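Long-range contacts in NUDIX hydrolase (Jonesia denitrificans, PDB 4KTB), which is of unknown function but, as a Nudix-superfamily member, may hydrolyse dinucleoside polyphosphates such as diadenosine tetraphosphate: residues P38-V49 with R130-P141; A73-Y81 with V90-G98. All blocks are in the same frame, centred on the assembly; numbering follows the deposited sequence.

Interaction 1: P38-V49 with R130-P141; sequences PLVYVDAVPVRV and RHHAVSLAYIVP. With EDO (1,2-ethanediol), chain P.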
loop_
_atom_site.group_PDB
_atom_site.type_symbol
_atom_site.label_atom_id
_atom_site.label_comp_id
_atom_site.label_asym_id
_atom_site.label_seq_id
_atom_site.Cartn_x
_atom_site.Cartn_y
_atom_site.Cartn_z
ATOM N N PRO A 38 19.809 -14.485 1.069
ATOM C CA PRO A 38 19.259 -13.358 1.823
ATOM C C PRO A 38 18.348 -13.887 2.911
ATOM O O PRO A 38 17.725 -14.942 2.740
ATOM C CB PRO A 38 18.442 -12.584 0.778
ATOM C CG PRO A 38 18.084 -13.592 -0.248
ATOM C CD PRO A 38 19.220 -14.591 -0.277
ATOM N N LEU A 39 18.293 -13.173 4.028
ATOM C CA LEU A 39 17.505 -13.604 5.169
ATOM C C LEU A 39 16.236 -12.785 5.215
ATOM O O LEU A 39 16.260 -11.593 4.921
ATOM C CB LEU A 39 18.289 -13.390 6.458
ATOM C CG LEU A 39 19.648 -14.064 6.431
ATOM C CD1 LEU A 39 20.518 -13.663 7.618
ATOM C CD2 LEU A 39 19.420 -15.557 6.385
ATOM N N VAL A 40 15.137 -13.430 5.599
ATOM C CA VAL A 40 13.865 -12.733 5.790
ATOM C C VAL A 40 13.821 -12.084 7.170
ATOM O O VAL A 40 13.949 -12.754 8.197
ATOM C CB VAL A 40 12.662 -13.663 5.638
ATOM C CG1 VAL A 40 11.383 -12.871 5.778
ATOM C CG2 VAL A 40 12.700 -14.342 4.284
ATOM N N TYR A 41 13.636 -10.773 7.170
ATOM C CA TYR A 41 13.627 -9.967 8.373
ATOM C C TYR A 41 12.322 -9.207 8.487
ATOM O O TYR A 41 11.591 -9.095 7.521
ATOM C CB TYR A 41 14.777 -8.956 8.313
ATOM C CG TYR A 41 15.979 -9.442 9.055
ATOM C CD1 TYR A 41 16.561 -10.650 8.735
ATOM C CD2 TYR A 41 16.502 -8.718 10.107
ATOM C CE1 TYR A 41 17.659 -11.110 9.429
ATOM C CE2 TYR A 41 17.599 -9.167 10.808
ATOM C CZ TYR A 41 18.172 -10.362 10.462
ATOM O OH TYR A 41 19.264 -10.815 11.156
ATOM N N VAL A 42 12.047 -8.684 9.678
ATOM C CA VAL A 42 11.019 -7.659 9.854
ATOM C C VAL A 42 11.598 -6.448 10.574
ATOM O O VAL A 42 12.527 -6.573 11.375
ATOM C CB VAL A 42 9.776 -8.158 10.661
ATOM C CG1 VAL A 42 8.919 -9.134 9.848
ATOM C CG2 VAL A 42 10.203 -8.769 11.995
ATOM N N ASP A 43 11.040 -5.283 10.266
ATOM C CA ASP A 43 11.265 -4.089 11.056
ATOM C C ASP A 43 9.910 -3.594 11.502
ATOM O O ASP A 43 8.953 -3.579 10.716
ATOM C CB ASP A 43 11.958 -2.994 10.238
ATOM C CG ASP A 43 13.440 -3.250 10.041
ATOM O OD1 ASP A 43 14.220 -2.925 10.948
ATOM O OD2 ASP A 43 13.829 -3.758 8.970
ATOM N N ALA A 44 9.823 -3.224 12.772
ATOM C CA ALA A 44 8.610 -2.632 13.303
ATOM C C ALA A 44 8.970 -1.263 13.828
ATOM O O ALA A 44 9.874 -1.140 14.643
ATOM C CB ALA A 44 8.055 -3.484 14.409
ATOM N N VAL A 45 8.264 -0.239 13.358
ATOM C CA VAL A 45 8.402 1.103 13.912
ATOM C C VAL A 45 7.339 1.282 14.996
ATOM O O VAL A 45 6.137 1.299 14.706
ATOM C CB VAL A 45 8.293 2.195 12.837
ATOM C CG1 VAL A 45 8.091 3.539 13.476
ATOM C CG2 VAL A 45 9.542 2.250 12.001
ATOM N N PRO A 46 7.783 1.381 16.259
ATOM C CA PRO A 46 6.822 1.399 17.367
ATOM C C PRO A 46 6.330 2.812 17.629
ATOM O O PRO A 46 7.153 3.723 17.826
ATOM C CB PRO A 46 7.653 0.903 18.562
ATOM C CG PRO A 46 8.968 0.374 17.951
ATOM C CD PRO A 46 9.163 1.212 16.739
ATOM N N VAL A 47 5.012 3.003 17.634
ATOM C CA VAL A 47 4.472 4.355 17.746
ATOM C C VAL A 47 3.355 4.504 18.759
ATOM O O VAL A 47 2.655 3.546 19.088
ATOM C CB VAL A 47 3.956 4.884 16.389
ATOM C CG1 VAL A 47 4.985 4.688 15.294
ATOM C CG2 VAL A 47 2.645 4.209 16.009
ATOM N N ARG A 48 3.213 5.729 19.252
ATOM C CA ARG A 48 2.065 6.124 20.050
ATOM C C ARG A 48 1.146 6.909 19.147
ATOM O O ARG A 48 1.593 7.820 18.450
ATOM C CB ARG A 48 2.486 7.031 21.209
ATOM C CG ARG A 48 3.185 6.320 22.369
ATOM C CD ARG A 48 3.592 7.302 23.451
ATOM N NE ARG A 48 4.218 6.629 24.583
ATOM C CZ ARG A 48 4.940 7.240 25.511
ATOM N NH1 ARG A 48 5.138 8.549 25.445
ATOM N NH2 ARG A 48 5.460 6.532 26.500
ATOM N N VAL A 49 -0.135 6.563 19.163
ATOM C CA VAL A 49 -1.105 7.255 18.322
ATOM C C VAL A 49 -2.229 7.873 19.156
ATOM O O VAL A 49 -2.471 7.450 20.292
ATOM C CB VAL A 49 -1.710 6.312 17.247
ATOM C CG1 VAL A 49 -0.628 5.761 16.339
ATOM C CG2 VAL A 49 -2.464 5.173 17.897
ATOM N N ARG A 130 26.735 -8.172 8.556
ATOM C CA ARG A 130 26.716 -9.618 8.767
ATOM C C ARG A 130 25.986 -10.340 7.654
ATOM O O ARG A 130 26.267 -11.500 7.363
ATOM C CB ARG A 130 26.028 -9.986 10.089
ATOM C CG ARG A 130 26.233 -9.018 11.230
ATOM C CD ARG A 130 25.130 -9.173 12.269
ATOM N NE ARG A 130 23.932 -8.390 11.949
ATOM C CZ ARG A 130 22.767 -8.498 12.590
ATOM N NH1 ARG A 130 22.635 -9.361 13.585
ATOM N NH2 ARG A 130 21.731 -7.744 12.237
ATOM N N HIS A 131 25.034 -9.665 7.037
ATOM C CA HIS A 131 24.132 -10.379 6.170
ATOM C C HIS A 131 23.527 -9.545 5.064
ATOM O O HIS A 131 23.670 -8.324 5.032
ATOM C CB HIS A 131 23.013 -11.023 7.002
ATOM C CG HIS A 131 22.235 -10.054 7.847
ATOM N ND1 HIS A 131 22.094 -10.209 9.210
ATOM C CD2 HIS A 131 21.532 -8.944 7.524
ATOM C CE1 HIS A 131 21.345 -9.232 9.690
ATOM N NE2 HIS A 131 20.984 -8.453 8.689
ATOM N N HIS A 132 22.871 -10.244 4.144
ATOM C CA HIS A 132 21.930 -9.643 3.236
ATOM C C HIS A 132 20.573 -9.952 3.835
ATOM O O HIS A 132 20.162 -11.115 3.859
ATOM C CB HIS A 132 22.053 -10.272 1.855
ATOM C CG HIS A 132 21.028 -9.797 0.848
ATOM N ND1 HIS A 132 20.982 -10.279 -0.425
ATOM C CD2 HIS A 132 20.044 -8.868 0.957
ATOM C CE1 HIS A 132 19.985 -9.685 -1.085
ATOM N NE2 HIS A 132 19.409 -8.838 -0.270
ATOM N N ALA A 133 19.900 -8.916 4.335
ATOM C CA ALA A 133 18.560 -9.066 4.875
ATOM C C ALA A 133 17.559 -8.285 4.037
ATOM O O ALA A 133 17.761 -7.113 3.709
ATOM C CB ALA A 133 18.491 -8.642 6.323
ATOM N N VAL A 134 16.475 -8.963 3.689
ATOM C CA VAL A 134 15.355 -8.342 3.017
ATOM C C VAL A 134 14.254 -8.203 4.056
ATOM O O VAL A 134 13.694 -9.197 4.517
ATOM C CB VAL A 134 14.881 -9.196 1.840
ATOM C CG1 VAL A 134 13.664 -8.563 1.151
ATOM C CG2 VAL A 134 16.008 -9.370 0.838
ATOM N N SER A 135 13.946 -6.967 4.432
ATOM C CA SER A 135 13.075 -6.749 5.570
ATOM C C SER A 135 11.735 -6.115 5.229
ATOM O O SER A 135 11.681 -5.067 4.589
ATOM C CB SER A 135 13.777 -5.887 6.611
ATOM O OG SER A 135 13.037 -5.898 7.810
ATOM N N LEU A 136 10.661 -6.740 5.705
ATOM C CA LEU A 136 9.311 -6.191 5.576
ATOM C C LEU A 136 9.031 -5.263 6.745
ATOM O O LEU A 136 8.993 -5.692 7.902
ATOM C CB LEU A 136 8.274 -7.311 5.568
ATOM C CG LEU A 136 8.415 -8.285 4.408
ATOM C CD1 LEU A 136 7.461 -9.457 4.562
ATOM C CD2 LEU A 136 8.137 -7.576 3.115
ATOM N N ALA A 137 8.846 -3.984 6.446
ATOM C CA ALA A 137 8.807 -2.989 7.500
ATOM C C ALA A 137 7.379 -2.602 7.790
ATOM O O ALA A 137 6.584 -2.413 6.877
ATOM C CB ALA A 137 9.633 -1.773 7.128
ATOM N N TYR A 138 7.053 -2.487 9.068
ATOM C CA TYR A 138 5.726 -2.048 9.440
ATOM C C TYR A 138 5.786 -0.986 10.520
ATOM O O TYR A 138 6.695 -0.964 11.341
ATOM C CB TYR A 138 4.884 -3.228 9.930
ATOM C CG TYR A 138 4.767 -4.385 8.962
ATOM C CD1 TYR A 138 5.761 -5.341 8.891
ATOM C CD2 TYR A 138 3.654 -4.533 8.142
ATOM C CE1 TYR A 138 5.668 -6.408 8.032
ATOM C CE2 TYR A 138 3.549 -5.611 7.265
ATOM C CZ TYR A 138 4.573 -6.542 7.224
ATOM O OH TYR A 138 4.526 -7.617 6.384
ATOM N N ILE A 139 4.808 -0.094 10.502
ATOM C CA ILE A 139 4.566 0.792 11.624
ATOM C C ILE A 139 3.642 0.065 12.595
ATOM O O ILE A 139 2.534 -0.350 12.222
ATOM C CB ILE A 139 3.855 2.059 11.170
ATOM C CG1 ILE A 139 4.795 2.929 10.341
ATOM C CG2 ILE A 139 3.352 2.856 12.354
ATOM C CD1 ILE A 139 4.078 4.055 9.643
ATOM N N VAL A 140 4.079 -0.076 13.842
ATOM C CA VAL A 140 3.287 -0.798 14.826
ATOM C C VAL A 140 2.900 0.086 16.014
ATOM O O VAL A 140 3.751 0.484 16.814
ATOM C CB VAL A 140 3.992 -2.064 15.324
ATOM C CG1 VAL A 140 3.040 -2.857 16.216
ATOM C CG2 VAL A 140 4.467 -2.929 14.154
ATOM N N PRO A 141 1.606 0.429 16.107
ATOM C CA PRO A 141 1.235 1.180 17.299
ATOM C C PRO A 141 1.259 0.204 18.457
ATOM O O PRO A 141 0.940 -0.977 18.263
ATOM C CB PRO A 141 -0.199 1.645 16.999
ATOM C CG PRO A 141 -0.328 1.553 15.485
ATOM C CD PRO A 141 0.499 0.341 15.141
HETATM C C1 EDO P . 8.030 8.888 27.194
HETATM O O1 EDO P . 6.777 8.582 27.811
HETATM C C2 EDO P . 8.158 10.393 26.991
HETATM O O2 EDO P . 7.057 10.877 26.214
#
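Tyr41 and Ser135 sit side by side on two parallel strands, 39-49 and 133-141, whose axes run at 29° to each other. Nine backbone hydrogen bonds join the strands, from Leu39 N to His132 O at one end to Val47 N to Val140 O at the other; Leu39, Tyr41, Asp43, Val45 and Val47 supply the bonding groups of the first strand. Tyr41 repays following outward. Its CB lies 3.6 Å from Ser135 OG. With chi1 at -97°, off a staggered value, the ring lies with one face over Ala133, whose CB makes a CH-pi contact 3.9 Å from the ring centroid. CG and CD1 lie nearest that methyl, CD1 3.7 Å from Ala133 CB. Farther out, CE1 and CE2 approach His131 CE1, and CZ comes to 3.5 Å from it; the two rings meet obliquely, their planes at 48°. At the tip, Tyr41 OH lies 3.0 Å from the same His131 CE1. Next along this face, Ser135 OG donates to Asp43 OD2 at 2.6 Å, meeting the carboxylate from above its plane; Tyr117 OH bonds the same oxygen, so two hydroxyls hold it. At the start of the pair, Pro38 CB is centred over the His132 ring, 3.7 Å from its centroid, while His132 ND1 bonds His82 N of the second subunit. On the face carrying Val42 and Tyr138, Ala44 CB meets Val140 CG2 at 3.6 Å. This buried parallel pair belongs to the central mixed sheet of a Nudix-type alpha/beta/alpha sandwich. Helix 85-97 packs on one face, against Val42 and Tyr138, and helix 176-186 on the other, against Asp43, Val45, Ala137 and Ile139. Strand 75-78 runs antiparallel to 39-49, and strand 113-118 antiparallel to 133-141.

Interaction 2: A73-Y81 with V90-G98; sequences ALVSGRVMY and VRHIEKDLG. With NA (sodium ion), chain E.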
loop_
_atom_site.group_PDB
_atom_site.type_symbol
_atom_site.label_atom_id
_atom_site.label_comp_id
_atom_site.label_asym_id
_atom_site.label_seq_id
_atom_site.Cartn_x
_atom_site.Cartn_y
_atom_site.Cartn_z
ATOM N N ALA A 73 17.721 2.174 17.811
ATOM C CA ALA A 73 17.248 1.090 16.947
ATOM C C ALA A 73 15.737 0.935 16.891
ATOM O O ALA A 73 15.044 1.097 17.894
ATOM C CB ALA A 73 17.877 -0.239 17.364
ATOM N N LEU A 74 15.247 0.586 15.706
ATOM C CA LEU A 74 13.877 0.143 15.528
ATOM C C LEU A 74 13.722 -1.261 16.109
ATOM O O LEU A 74 14.666 -1.841 16.642
ATOM C CB LEU A 74 13.541 0.128 14.040
ATOM C CG LEU A 74 13.722 1.491 13.373
ATOM C CD1 LEU A 74 13.533 1.402 11.865
ATOM C CD2 LEU A 74 12.726 2.447 13.939
ATOM N N VAL A 75 12.529 -1.820 16.010
ATOM C CA VAL A 75 12.351 -3.197 16.426
ATOM C C VAL A 75 12.532 -4.079 15.191
ATOM O O VAL A 75 11.794 -3.955 14.217
ATOM C CB VAL A 75 10.993 -3.387 17.101
ATOM C CG1 VAL A 75 10.633 -4.877 17.229
ATOM C CG2 VAL A 75 10.996 -2.681 18.465
ATOM N N SER A 76 13.540 -4.947 15.228
ATOM C CA SER A 76 14.032 -5.574 14.009
ATOM C C SER A 76 14.599 -6.968 14.243
ATOM O O SER A 76 15.282 -7.217 15.232
ATOM C CB SER A 76 15.109 -4.689 13.380
ATOM O OG SER A 76 15.722 -5.326 12.277
ATOM N N GLY A 77 14.323 -7.877 13.318
ATOM C CA GLY A 77 14.847 -9.215 13.459
ATOM C C GLY A 77 14.358 -10.206 12.428
ATOM O O GLY A 77 13.461 -9.930 11.630
ATOM N N ARG A 78 14.958 -11.383 12.487
ATOM C CA ARG A 78 14.781 -12.426 11.502
ATOM C C ARG A 78 13.411 -13.067 11.648
ATOM O O ARG A 78 12.845 -13.088 12.738
ATOM C CB ARG A 78 15.876 -13.466 11.726
ATOM C CG ARG A 78 16.052 -14.475 10.617
ATOM C CD ARG A 78 17.271 -15.352 10.898
ATOM N NE ARG A 78 17.073 -16.244 12.043
ATOM C CZ ARG A 78 16.535 -17.459 11.959
ATOM N NH1 ARG A 78 16.130 -17.930 10.784
ATOM N NH2 ARG A 78 16.394 -18.203 13.049
ATOM N N VAL A 79 12.854 -13.571 10.556
ATOM C CA VAL A 79 11.645 -14.381 10.664
ATOM C C VAL A 79 12.086 -15.830 10.732
ATOM O O VAL A 79 12.833 -16.279 9.874
ATOM C CB VAL A 79 10.723 -14.206 9.464
ATOM C CG1 VAL A 79 9.554 -15.198 9.559
ATOM C CG2 VAL A 79 10.185 -12.793 9.419
HETATM N N MSE A 80 11.639 -16.563 11.743
HETATM C CA MSE A 80 12.084 -17.939 11.900
HETATM C C MSE A 80 11.432 -18.888 10.901
HETATM O O MSE A 80 10.358 -18.623 10.369
HETATM C CB MSE A 80 11.806 -18.449 13.314
HETATM C CG MSE A 80 12.318 -17.544 14.412
HETATM SE SE MSE A 80 12.324 -18.472 16.106
HETATM C CE MSE A 80 10.603 -19.387 15.903
ATOM N N TYR A 81 12.104 -20.005 10.664
ATOM C CA TYR A 81 11.604 -21.018 9.764
ATOM C C TYR A 81 10.260 -21.468 10.301
ATOM O O TYR A 81 10.103 -21.653 11.505
ATOM C CB TYR A 81 12.580 -22.188 9.706
ATOM C CG TYR A 81 12.025 -23.398 9.008
ATOM C CD1 TYR A 81 11.984 -23.463 7.628
ATOM C CD2 TYR A 81 11.540 -24.476 9.727
ATOM C CE1 TYR A 81 11.474 -24.569 6.982
ATOM C CE2 TYR A 81 11.028 -25.588 9.091
ATOM C CZ TYR A 81 10.998 -25.627 7.719
ATOM O OH TYR A 81 10.496 -26.725 7.075
ATOM N N VAL A 90 4.983 -10.064 16.371
ATOM C CA VAL A 90 4.570 -10.197 17.757
ATOM C C VAL A 90 5.766 -10.553 18.631
ATOM O O VAL A 90 6.011 -9.935 19.667
ATOM C CB VAL A 90 3.526 -11.297 17.895
ATOM C CG1 VAL A 90 3.262 -11.579 19.351
ATOM C CG2 VAL A 90 2.234 -10.910 17.174
ATOM N N ARG A 91 6.519 -11.551 18.191
ATOM C CA ARG A 91 7.668 -12.036 18.936
ATOM C C ARG A 91 8.710 -10.953 19.153
ATOM O O ARG A 91 9.308 -10.864 20.212
ATOM C CB ARG A 91 8.288 -13.218 18.198
ATOM C CG ARG A 91 9.467 -13.820 18.897
ATOM C CD ARG A 91 9.869 -15.138 18.259
ATOM N NE ARG A 91 10.236 -14.969 16.858
ATOM C CZ ARG A 91 11.444 -14.613 16.447
ATOM N NH1 ARG A 91 12.400 -14.380 17.337
ATOM N NH2 ARG A 91 11.687 -14.492 15.150
ATOM N N HIS A 92 8.929 -10.113 18.152
ATOM C CA HIS A 92 10.016 -9.139 18.245
ATOM C C HIS A 92 9.592 -7.956 19.084
ATOM O O HIS A 92 10.409 -7.333 19.754
ATOM C CB HIS A 92 10.526 -8.719 16.852
ATOM C CG HIS A 92 11.399 -9.749 16.203
ATOM N ND1 HIS A 92 12.673 -10.029 16.648
ATOM C CD2 HIS A 92 11.173 -10.590 15.161
ATOM C CE1 HIS A 92 13.198 -10.991 15.908
ATOM N NE2 HIS A 92 12.308 -11.350 15.000
ATOM N N ILE A 93 8.298 -7.665 19.065
ATOM C CA ILE A 93 7.762 -6.605 19.906
ATOM C C ILE A 93 7.858 -6.974 21.387
ATOM O O ILE A 93 8.296 -6.171 22.213
ATOM C CB ILE A 93 6.305 -6.282 19.531
ATOM C CG1 ILE A 93 6.241 -5.663 18.138
ATOM C CG2 ILE A 93 5.681 -5.322 20.528
ATOM C CD1 ILE A 93 6.611 -4.186 18.109
ATOM N N GLU A 94 7.445 -8.190 21.722
ATOM C CA GLU A 94 7.537 -8.669 23.092
ATOM C C GLU A 94 8.996 -8.664 23.541
ATOM O O GLU A 94 9.322 -8.193 24.624
ATOM C CB GLU A 94 6.967 -10.084 23.161
ATOM C CG GLU A 94 6.508 -10.510 24.522
ATOM C CD GLU A 94 7.596 -11.186 25.314
ATOM O OE1 GLU A 94 8.590 -11.623 24.699
ATOM O OE2 GLU A 94 7.460 -11.290 26.554
ATOM N N LYS A 95 9.866 -9.175 22.675
ATOM C CA LYS A 95 11.299 -9.304 22.941
ATOM C C LYS A 95 12.007 -7.990 23.269
ATOM O O LYS A 95 12.896 -7.963 24.117
ATOM C CB LYS A 95 11.990 -9.981 21.749
ATOM C CG LYS A 95 13.502 -10.045 21.829
ATOM C CD LYS A 95 14.058 -10.925 20.718
ATOM C CE LYS A 95 15.560 -10.783 20.620
ATOM N NZ LYS A 95 15.922 -9.345 20.513
ATOM N N ASP A 96 11.624 -6.904 22.605
ATOM C CA ASP A 96 12.308 -5.618 22.797
ATOM C C ASP A 96 11.595 -4.686 23.792
ATOM O O ASP A 96 12.231 -3.851 24.434
ATOM C CB ASP A 96 12.495 -4.899 21.440
ATOM C CG ASP A 96 13.792 -5.282 20.730
ATOM O OD1 ASP A 96 14.820 -5.476 21.406
ATOM O OD2 ASP A 96 13.790 -5.381 19.485
ATOM N N LEU A 97 10.277 -4.840 23.920
ATOM C CA LEU A 97 9.450 -3.844 24.617
ATOM C C LEU A 97 8.652 -4.411 25.783
ATOM O O LEU A 97 7.897 -3.688 26.444
ATOM C CB LEU A 97 8.470 -3.180 23.646
ATOM C CG LEU A 97 9.059 -2.373 22.488
ATOM C CD1 LEU A 97 7.943 -1.735 21.685
ATOM C CD2 LEU A 97 10.036 -1.314 23.019
ATOM N N GLY A 98 8.801 -5.706 26.019
ATOM C CA GLY A 98 8.074 -6.359 27.088
ATOM C C GLY A 98 6.750 -6.938 26.623
ATOM O O GLY A 98 6.241 -6.572 25.560
HETATM NA NA NA E . 16.372 -7.312 17.232
HETATM O O HOH W 1 15.830 -5.013 17.365
HETATM O O HOH W 2 14.403 -8.220 18.037
HETATM O O HOH W 3 16.859 -6.392 19.886
HETATM O O HOH W 4 18.088 -6.041 16.450
HETATM O O HOH W 5 17.378 -9.473 16.953
#
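His92 lays its ring over Gly77 and reaches on to Arg78, tying helix 85-97 to strand 75-78 in a strand-loop-helix unit consistent with a divergent Nudix box: Gly77, Glu83, Arg91 and Gly98 keep its spacing, while His92, Lys95 and Asp96 stand where glutamates usually occur. The packing is tight here. Gly77 CA is 3.4 Å from His92 CE1, over the ring face, and any CB on Gly77 would collide with it. His92 NE2 donates to Arg78 O at 2.9 Å, a nearly straight bond (167°) lying close to the ring plane. Val75 CG1, anti to the backbone N (chi1 166°), presses on the helix backbone, 3.5 Å from His92 O. The Arg91 guanidinium, salt-bridged to Glu83, lies between His92 CD2 on one face and the selenium of Met80 (selenomethionine) on the other. An alanine in place of His92 would probably leave Arg78 O without the NE2 bond, water 2 without its ND1 partner, and a gap over Gly77. The other side is wet: the polar links there run through waters, water 1 joining Ser76 N to Asp96 OD2, and a sodium ion takes Ser76 O plus five waters, with no side chain in its shell. Asp96 OD2 accepts from water 2 as well, and OD1 bonds Asn152. Water 2, a sodium ligand, lies 2.9 Å from His92 ND1 and accepts from Lys95 NZ at 3.1 Å.

How the interactions relate
From the N terminus the chain first lays down strand 39-49, then the hairpin partner 55-64, and comes back along 39-49 as strand 75-78. A short turn leads into helix 85-97, and interaction 2 closes this small loop at once, only eight residues lying between its segments. Interaction 1 closes later, when strand 133-141 comes in beside 39-49, so the smaller loop falls wholly within the larger without crossing. Strand 39-49 is thus shared: 133-141 borders one edge; 75-78 pairs along part of the other, where Ala44 N to Val75 O and Val42 N to Gly77 O are probable hydrogen bonds, and 55-64 also pairs with it. Together they tie helix 85-97, through strand 75-78, to the 39-49/133-141 pair.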